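Local coordinates for protein ORF10 (Moritella marina, PDB 6RIW) that forms the ketosynthase-chain length factor didomain of a polyunsaturated fatty acid synthase, and probably condenses acyl units during fatty acid chain elongation, at residues 518-523 / 953-958; 710-715 / 734-739. All coordinates share one frame; numbering follows the deposited sequence.

Contact 1 (518-523 / 953-958); sequences SLQLRK and LKPQGI
Gln520 lies across the ring of Pro955, the two side chains meeting at a slant. Its CB starts out toward 953-958, and CG then sits 4.1 Å from Pro955 CD. The chain runs on extended (chi2 -178°), bringing Gln520 CD against the same ring atom, 3.9 Å from Pro955 CD. At the tip the amide divides its contacts: OE1 stays beside the proline, 3.8 Å from Pro955 CG, while NE2 packs on the aliphatic part of Lys954, nearest to CE. The backbone adds a C-H...O contact, Lys954 CA to Ser518 O at 3.5 Å, with 153° at the hydrogen. Deeper in, Leu519 reaches back with CD2 to touch Leu953 CB at 4.1 Å, and both leucines also pack on Thr703 of helix 699-706. An alanine in place of Pro955 would lack CG and CD and is likely to leave the Gln520 amide without its apolar support, freer to turn. Leu519 O, 3.9 Å from Pro955 CG, takes its hydrogen bond from Gln706. Gln520 is the first residue to leave the helix; its positive phi and two bonds back into the last turn make the Schellman motif that ends helix 513-519.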
ATOM      1  N   SER A 518     -26.732  -5.135  13.650  1.00 14.96           N
ATOM      2  CA  SER A 518     -26.279  -3.954  12.907  1.00 15.25           C
ATOM      3  C   SER A 518     -25.825  -4.326  11.502  1.00 17.79           C
ATOM      4  O   SER A 518     -26.078  -3.586  10.541  1.00 15.66           O
ATOM      5  CB  SER A 518     -25.147  -3.246  13.646  1.00 17.27           C
ATOM      6  OG  SER A 518     -25.589  -2.780  14.909  1.00 21.26           O
ATOM      7  N   LEU A 519     -25.162  -5.482  11.359  1.00 13.14           N
ATOM      8  CA  LEU A 519     -24.703  -5.962  10.068  1.00 13.70           C
ATOM      9  C   LEU A 519     -25.813  -6.609   9.243  1.00 19.56           C
ATOM     10  O   LEU A 519     -25.569  -6.962   8.088  1.00 16.93           O
ATOM     11  CB  LEU A 519     -23.553  -6.964  10.271  1.00 16.48           C
ATOM     12  CG  LEU A 519     -22.284  -6.398  10.931  1.00 16.14           C
ATOM     13  CD1 LEU A 519     -21.243  -7.521  11.127  1.00 16.62           C
ATOM     14  CD2 LEU A 519     -21.710  -5.310  10.027  1.00 12.40           C
ATOM     15  N   GLN A 520     -27.013  -6.763   9.808  1.00 17.65           N
ATOM     16  CA  GLN A 520     -28.141  -7.411   9.126  1.00 20.40           C
ATOM     17  C   GLN A 520     -27.785  -8.830   8.681  1.00 20.79           C
ATOM     18  O   GLN A 520     -28.178  -9.290   7.604  1.00 23.58           O
ATOM     19  CB  GLN A 520     -28.628  -6.556   7.957  1.00 22.55           C
ATOM     20  CG  GLN A 520     -29.013  -5.175   8.444  1.00 23.58           C
ATOM     21  CD  GLN A 520     -29.554  -4.297   7.346  1.00 31.25           C
ATOM     22  OE1 GLN A 520     -29.409  -4.598   6.159  1.00 34.65           O
ATOM     23  NE2 GLN A 520     -30.176  -3.193   7.736  1.00 30.16           N
ATOM     24  N   LEU A 521     -27.065  -9.538   9.537  1.00 16.50           N
ATOM     25  CA  LEU A 521     -26.651 -10.918   9.291  1.00 18.56           C
ATOM     26  C   LEU A 521     -27.345 -11.845  10.279  1.00 21.53           C
ATOM     27  O   LEU A 521     -27.256 -11.636  11.501  1.00 17.23           O
ATOM     28  CB  LEU A 521     -25.130 -11.065   9.455  1.00 19.13           C
ATOM     29  CG  LEU A 521     -24.207 -10.489   8.370  1.00 20.25           C
ATOM     30  CD1 LEU A 521     -22.747 -10.550   8.821  1.00 18.65           C
ATOM     31  CD2 LEU A 521     -24.405 -11.267   7.073  1.00 22.83           C
ATOM     32  N   ARG A 522     -27.983 -12.896   9.759  1.00 20.27           N
ATOM     33  CA  ARG A 522     -28.512 -13.929  10.643  1.00 24.79           C
ATOM     34  C   ARG A 522     -27.414 -14.833  11.180  1.00 20.96           C
ATOM     35  O   ARG A 522     -27.534 -15.365  12.289  1.00 22.20           O
ATOM     36  CB  ARG A 522     -29.564 -14.759   9.900  1.00 29.36           C
ATOM     37  CG  ARG A 522     -30.491 -13.931   9.012  1.00 39.64           C
ATOM     38  CD  ARG A 522     -31.725 -14.730   8.575  1.00 47.40           C
ATOM     39  NE  ARG A 522     -32.666 -14.929   9.679  1.00 60.78           N
ATOM     40  CZ  ARG A 522     -33.688 -14.123   9.964  1.00 60.58           C
ATOM     41  NH1 ARG A 522     -33.926 -13.045   9.223  1.00 59.39           N
ATOM     42  NH2 ARG A 522     -34.480 -14.399  10.995  1.00 57.62           N
ATOM     43  N   LYS A 523     -26.337 -15.011  10.418  1.00 20.87           N
ATOM     44  CA  LYS A 523     -25.235 -15.883  10.797  1.00 20.89           C
ATOM     45  C   LYS A 523     -23.993 -15.363  10.095  1.00 15.69           C
ATOM     46  O   LYS A 523     -24.093 -14.585   9.142  1.00 17.62           O
ATOM     47  CB  LYS A 523     -25.508 -17.348  10.391  1.00 18.70           C
ATOM     48  CG  LYS A 523     -25.685 -17.535   8.873  1.00 20.92           C
ATOM     49  CD  LYS A 523     -25.949 -18.998   8.495  1.00 23.19           C
ATOM     50  CE  LYS A 523     -24.753 -19.890   8.829  1.00 20.71           C
ATOM     51  NZ  LYS A 523     -23.783 -19.811   7.718  1.00 22.03           N
ATOM     52  N   LEU A 953     -22.012   0.747  10.638  1.00 14.21           N
ATOM     53  CA  LEU A 953     -21.982  -0.667  10.280  1.00 14.13           C
ATOM     54  C   LEU A 953     -23.151  -1.082   9.395  1.00 14.27           C
ATOM     55  O   LEU A 953     -23.052  -2.090   8.686  1.00 15.08           O
ATOM     56  CB  LEU A 953     -21.995  -1.523  11.549  1.00 13.92           C
ATOM     57  CG  LEU A 953     -20.873  -1.334  12.559  1.00 16.63           C
ATOM     58  CD1 LEU A 953     -21.041  -2.315  13.755  1.00 14.91           C
ATOM     59  CD2 LEU A 953     -19.523  -1.512  11.889  1.00 17.45           C
ATOM     60  N   LYS A 954     -24.265  -0.361   9.447  1.00 13.87           N
ATOM     61  CA  LYS A 954     -25.411  -0.734   8.638  1.00 15.86           C
ATOM     62  C   LYS A 954     -25.024  -0.711   7.158  1.00 13.49           C
ATOM     63  O   LYS A 954     -24.445   0.287   6.693  1.00 14.01           O
ATOM     64  CB  LYS A 954     -26.552   0.242   8.901  1.00 17.33           C
ATOM     65  CG  LYS A 954     -27.753   0.040   7.994  1.00 24.80           C
ATOM     66  CD  LYS A 954     -28.829   1.094   8.303  1.00 30.43           C
ATOM     67  CE  LYS A 954     -30.199   0.684   7.773  1.00 30.37           C
ATOM     68  NZ  LYS A 954     -30.412   1.179   6.394  1.00 34.22           N
ATOM     69  N   PRO A 955     -25.313  -1.772   6.394  1.00 13.99           N
ATOM     70  CA  PRO A 955     -25.001  -1.769   4.952  1.00 14.02           C
ATOM     71  C   PRO A 955     -25.471  -0.503   4.242  1.00 14.97           C
ATOM     72  O   PRO A 955     -26.664  -0.162   4.260  1.00 13.33           O
ATOM     73  CB  PRO A 955     -25.724  -3.020   4.434  1.00 15.52           C
ATOM     74  CG  PRO A 955     -25.739  -3.967   5.637  1.00 16.80           C
ATOM     75  CD  PRO A 955     -25.887  -3.056   6.849  1.00 18.01           C
ATOM     76  N   GLN A 956     -24.524   0.215   3.630  1.00 14.07           N
ATOM     77  CA  GLN A 956     -24.775   1.577   3.156  1.00 14.10           C
ATOM     78  C   GLN A 956     -25.464   1.652   1.798  1.00 12.84           C
ATOM     79  O   GLN A 956     -25.918   2.739   1.422  1.00 15.27           O
ATOM     80  CB  GLN A 956     -23.457   2.366   3.110  1.00 16.95           C
ATOM     81  CG  GLN A 956     -22.943   2.666   4.506  1.00 16.50           C
ATOM     82  CD  GLN A 956     -21.625   3.429   4.509  1.00 15.19           C
ATOM     83  OE1 GLN A 956     -21.226   4.013   3.509  1.00 16.78           O
ATOM     84  NE2 GLN A 956     -20.959   3.443   5.657  1.00 14.28           N
ATOM     85  N   GLY A 957     -25.562   0.552   1.061  1.00 13.65           N
ATOM     86  CA  GLY A 957     -26.174   0.586  -0.263  1.00 16.70           C
ATOM     87  C   GLY A 957     -25.426   1.415  -1.283  1.00 17.89           C
ATOM     88  O   GLY A 957     -26.058   2.150  -2.055  1.00 15.81           O
ATOM     89  N   ILE A 958     -24.093   1.318  -1.309  1.00 12.69           N
ATOM     90  CA  ILE A 958     -23.298   2.145  -2.210  1.00 12.79           C
ATOM     91  C   ILE A 958     -23.499   1.653  -3.631  1.00 16.37           C
ATOM     92  O   ILE A 958     -23.396   0.455  -3.907  1.00 14.93           O
ATOM     93  CB  ILE A 958     -21.807   2.102  -1.836  1.00 14.34           C
ATOM     94  CG1 ILE A 958     -21.584   2.552  -0.389  1.00 16.43           C
ATOM     95  CG2 ILE A 958     -20.989   2.971  -2.798  1.00 17.47           C
ATOM     96  CD1 ILE A 958     -22.063   3.968  -0.076  1.00 17.74           C
TER

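Contact 2 (710-715 / 734-739)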
ATOM      1  N   PRO A 710     -25.195  -7.505  -1.320  1.00 13.72           N
ATOM      2  CA  PRO A 710     -25.476  -8.555  -0.328  1.00 13.21           C
ATOM      3  C   PRO A 710     -24.575  -9.776  -0.475  1.00 13.38           C
ATOM      4  O   PRO A 710     -24.320 -10.253  -1.587  1.00 12.76           O
ATOM      5  CB  PRO A 710     -26.947  -8.928  -0.607  1.00 14.36           C
ATOM      6  CG  PRO A 710     -27.185  -8.494  -2.029  1.00 17.71           C
ATOM      7  CD  PRO A 710     -26.288  -7.312  -2.276  1.00 13.69           C
ATOM      8  N   VAL A 711     -24.119 -10.294   0.683  1.00 10.56           N
ATOM      9  CA  VAL A 711     -23.312 -11.507   0.771  1.00 12.06           C
ATOM     10  C   VAL A 711     -24.226 -12.723   0.716  1.00 15.49           C
ATOM     11  O   VAL A 711     -25.412 -12.655   1.062  1.00 15.67           O
ATOM     12  CB  VAL A 711     -22.464 -11.492   2.061  1.00 12.43           C
ATOM     13  CG1 VAL A 711     -23.327 -11.664   3.320  1.00 13.93           C
ATOM     14  CG2 VAL A 711     -21.342 -12.548   2.019  1.00 10.65           C
ATOM     15  N   ASN A 712     -23.681 -13.842   0.258  1.00 13.49           N
ATOM     16  CA  ASN A 712     -24.385 -15.128   0.242  1.00 15.16           C
ATOM     17  C   ASN A 712     -24.167 -15.801   1.595  1.00 15.57           C
ATOM     18  O   ASN A 712     -23.096 -16.342   1.868  1.00 14.33           O
ATOM     19  CB  ASN A 712     -23.865 -15.984  -0.915  1.00 15.64           C
ATOM     20  CG  ASN A 712     -24.681 -17.269  -1.124  1.00 20.75           C
ATOM     21  OD1 ASN A 712     -25.247 -17.816  -0.183  1.00 22.12           O
ATOM     22  ND2 ASN A 712     -24.725 -17.755  -2.365  1.00 19.84           N
ATOM     23  N   GLU A 713     -25.181 -15.753   2.466  1.00 14.39           N
ATOM     24  CA  GLU A 713     -24.991 -16.288   3.811  1.00 17.23           C
ATOM     25  C   GLU A 713     -24.872 -17.808   3.805  1.00 17.33           C
ATOM     26  O   GLU A 713     -24.236 -18.384   4.690  1.00 17.27           O
ATOM     27  CB  GLU A 713     -26.152 -15.860   4.707  1.00 22.92           C
ATOM     28  CG  GLU A 713     -25.788 -14.793   5.685  1.00 28.25           C
ATOM     29  CD  GLU A 713     -27.011 -14.246   6.397  1.00 28.65           C
ATOM     30  OE1 GLU A 713     -27.743 -13.438   5.790  1.00 36.46           O
ATOM     31  OE2 GLU A 713     -27.235 -14.633   7.559  1.00 30.42           O
ATOM     32  N   LYS A 714     -25.463 -18.470   2.817  1.00 17.87           N
ATOM     33  CA  LYS A 714     -25.478 -19.926   2.804  1.00 25.48           C
ATOM     34  C   LYS A 714     -24.259 -20.521   2.121  1.00 23.26           C
ATOM     35  O   LYS A 714     -24.010 -21.727   2.266  1.00 25.75           O
ATOM     36  CB  LYS A 714     -26.768 -20.420   2.129  1.00 27.41           C
ATOM     37  CG  LYS A 714     -27.990 -20.339   3.041  1.00 29.95           C
ATOM     38  CD  LYS A 714     -27.594 -20.438   4.529  1.00 36.52           C
ATOM     39  CE  LYS A 714     -28.768 -20.237   5.487  1.00 42.80           C
ATOM     40  NZ  LYS A 714     -28.674 -21.127   6.701  1.00 42.66           N
ATOM     41  N   GLY A 715     -23.473 -19.701   1.430  1.00 20.12           N
ATOM     42  CA  GLY A 715     -22.280 -20.136   0.737  1.00 22.60           C
ATOM     43  C   GLY A 715     -22.577 -21.225  -0.266  1.00 29.55           C
ATOM     44  O   GLY A 715     -21.904 -22.256  -0.273  1.00 31.80           O
ATOM     45  N   LEU A 734     -23.025 -16.153 -13.684  1.00 17.09           N
ATOM     46  CA  LEU A 734     -23.303 -14.722 -13.786  1.00 13.58           C
ATOM     47  C   LEU A 734     -24.713 -14.354 -13.355  1.00 19.63           C
ATOM     48  O   LEU A 734     -24.992 -13.163 -13.193  1.00 17.79           O
ATOM     49  CB  LEU A 734     -23.075 -14.222 -15.211  1.00 14.73           C
ATOM     50  CG  LEU A 734     -21.597 -14.169 -15.585  1.00 19.13           C
ATOM     51  CD1 LEU A 734     -21.437 -13.731 -17.038  1.00 17.21           C
ATOM     52  CD2 LEU A 734     -20.870 -13.216 -14.644  1.00 16.25           C
ATOM     53  N   ASP A 735     -25.604 -15.331 -13.179  1.00 19.51           N
ATOM     54  CA  ASP A 735     -26.947 -15.028 -12.687  1.00 23.20           C
ATOM     55  C   ASP A 735     -27.014 -14.883 -11.167  1.00 22.00           C
ATOM     56  O   ASP A 735     -28.049 -14.451 -10.654  1.00 23.91           O
ATOM     57  CB  ASP A 735     -27.944 -16.112 -13.124  1.00 24.63           C
ATOM     58  CG  ASP A 735     -28.164 -16.144 -14.635  1.00 31.11           C
ATOM     59  OD1 ASP A 735     -27.881 -15.138 -15.328  1.00 28.20           O
ATOM     60  OD2 ASP A 735     -28.628 -17.197 -15.134  1.00 40.67           O
ATOM     61  N   GLN A 736     -25.962 -15.249 -10.442  1.00 19.90           N
ATOM     62  CA  GLN A 736     -25.930 -15.078  -8.993  1.00 22.04           C
ATOM     63  C   GLN A 736     -26.074 -13.609  -8.608  1.00 20.20           C
ATOM     64  O   GLN A 736     -25.498 -12.727  -9.245  1.00 22.58           O
ATOM     65  CB  GLN A 736     -24.619 -15.622  -8.434  1.00 24.15           C
ATOM     66  CG  GLN A 736     -24.464 -17.107  -8.601  1.00 26.85           C
ATOM     67  CD  GLN A 736     -25.533 -17.842  -7.851  1.00 34.52           C
ATOM     68  OE1 GLN A 736     -26.393 -18.488  -8.446  1.00 38.43           O
ATOM     69  NE2 GLN A 736     -25.507 -17.722  -6.529  1.00 31.50           N
ATOM     70  N   GLN A 737     -26.822 -13.358  -7.535  1.00 18.65           N
ATOM     71  CA  GLN A 737     -27.110 -12.010  -7.055  1.00 24.82           C
ATOM     72  C   GLN A 737     -26.392 -11.654  -5.760  1.00 17.32           C
ATOM     73  O   GLN A 737     -26.627 -10.570  -5.218  1.00 16.07           O
ATOM     74  CB  GLN A 737     -28.617 -11.859  -6.816  1.00 29.45           C
ATOM     75  CG  GLN A 737     -29.473 -11.978  -8.041  1.00 32.18           C
ATOM     76  CD  GLN A 737     -30.500 -10.866  -8.085  1.00 43.61           C
ATOM     77  OE1 GLN A 737     -30.180  -9.729  -8.446  1.00 36.49           O
ATOM     78  NE2 GLN A 737     -31.738 -11.178  -7.677  1.00 47.43           N
ATOM     79  N   GLN A 738     -25.565 -12.549  -5.225  1.00 17.06           N
ATOM     80  CA  GLN A 738     -24.867 -12.325  -3.963  1.00 15.14           C
ATOM     81  C   GLN A 738     -23.424 -12.779  -4.124  1.00 15.52           C
ATOM     82  O   GLN A 738     -23.142 -13.703  -4.899  1.00 15.50           O
ATOM     83  CB  GLN A 738     -25.529 -13.102  -2.798  1.00 15.88           C
ATOM     84  CG  GLN A 738     -26.970 -12.679  -2.549  1.00 19.30           C
ATOM     85  CD  GLN A 738     -27.673 -13.519  -1.509  1.00 21.09           C
ATOM     86  OE1 GLN A 738     -27.340 -14.691  -1.291  1.00 20.48           O
ATOM     87  NE2 GLN A 738     -28.670 -12.926  -0.867  1.00 23.29           N
ATOM     88  N   TRP A 739     -22.512 -12.148  -3.375  1.00 12.73           N
ATOM     89  CA  TRP A 739     -21.096 -12.509  -3.455  1.00 12.34           C
ATOM     90  C   TRP A 739     -20.742 -13.566  -2.403  1.00 13.43           C
ATOM     91  O   TRP A 739     -21.387 -13.683  -1.354  1.00 11.31           O
ATOM     92  CB  TRP A 739     -20.183 -11.277  -3.310  1.00 11.56           C
ATOM     93  CG  TRP A 739     -20.331 -10.501  -2.020  1.00 11.15           C
ATOM     94  CD1 TRP A 739     -21.253  -9.523  -1.751  1.00 12.36           C
ATOM     95  CD2 TRP A 739     -19.519 -10.627  -0.840  1.00 10.42           C
ATOM     96  NE1 TRP A 739     -21.069  -9.036  -0.471  1.00 10.10           N
ATOM     97  CE2 TRP A 739     -20.014  -9.697   0.109  1.00 10.64           C
ATOM     98  CE3 TRP A 739     -18.421 -11.431  -0.497  1.00  9.33           C
ATOM     99  CZ2 TRP A 739     -19.465  -9.566   1.383  1.00  9.93           C
ATOM    100  CZ3 TRP A 739     -17.861 -11.290   0.756  1.00 10.33           C
ATOM    101  CH2 TRP A 739     -18.384 -10.349   1.687  1.00 10.82           C
TER
HETATM  102  O   HOH W   1     -23.858 -16.481  -4.697  1.00 24.62           O
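Val711 lays its CG2 methyl over one face of the Trp739 indole, 3.5 Å from the centroid of the six-membered ring and only 9° off its normal, a CH-pi contact. The methyl stands anti to the valine's backbone N, while chi1 of 59° places the tryptophan CG between its own N and carbonyl carbon, which brings the indole back over the 710-715 backbone. Val711 CB joins in, 3.6 Å from Trp739 CE2. Beneath this overlap the backbones form a single beta bridge at Val711 and Trp739. Trp739 N donates to Pro710 O at 3.2 Å, and Asn712 N donates to Trp739 O at 2.8 Å. Gln738, extended beyond CG, reaches across to 710-715 with OE1 3.4 Å from Asn712 CA; its amide plane is turned 61° from that of Asn712. The asparagine amide is held at both ends: OD1 receives weak bonds from the N-H groups of Lys714 and Gly715, and ND2 donates to Ser716 O and to a water. That water also accepts from Gln736 NE2 and donates to Gln738 O at 2.9 Å, tying the asparagine to 734-739. The indole N-H is satisfied by Gly709 O. The indole also stacks with Phe807, meets Phe838 edge-to-face and touches Ile702 and Arg705 of helix 699-706. The bridge itself pairs two parts of the connection between that helix and strand 741-752 in the second ketosynthase-type domain.

Overall arrangement
Both contacts are partly buried and lie on the same side of the chain's centre, their own centres about 15 Å apart, with contact 2 nested within the long chain excursion that contact 1 closes. Contact 1 joins residues 430 positions apart through van der Waals packing and a C-H...O contact, whereas contact 2 links neighbouring parts of one loop by backbone hydrogen bonds, a water and an aromatic face. In each, buried side chains (Leu519 and Leu953, Val711 and Trp739) pack against helix 699-706, while glutamines lie nearer the surface, Gln520 exposed and Gln738 partly so. They meet directly where Glu713 OE2 probably accepts a hydrogen bond from Lys523 N at 3.0 Å, connecting the turn after helix 513-519 to the 710-715 loop.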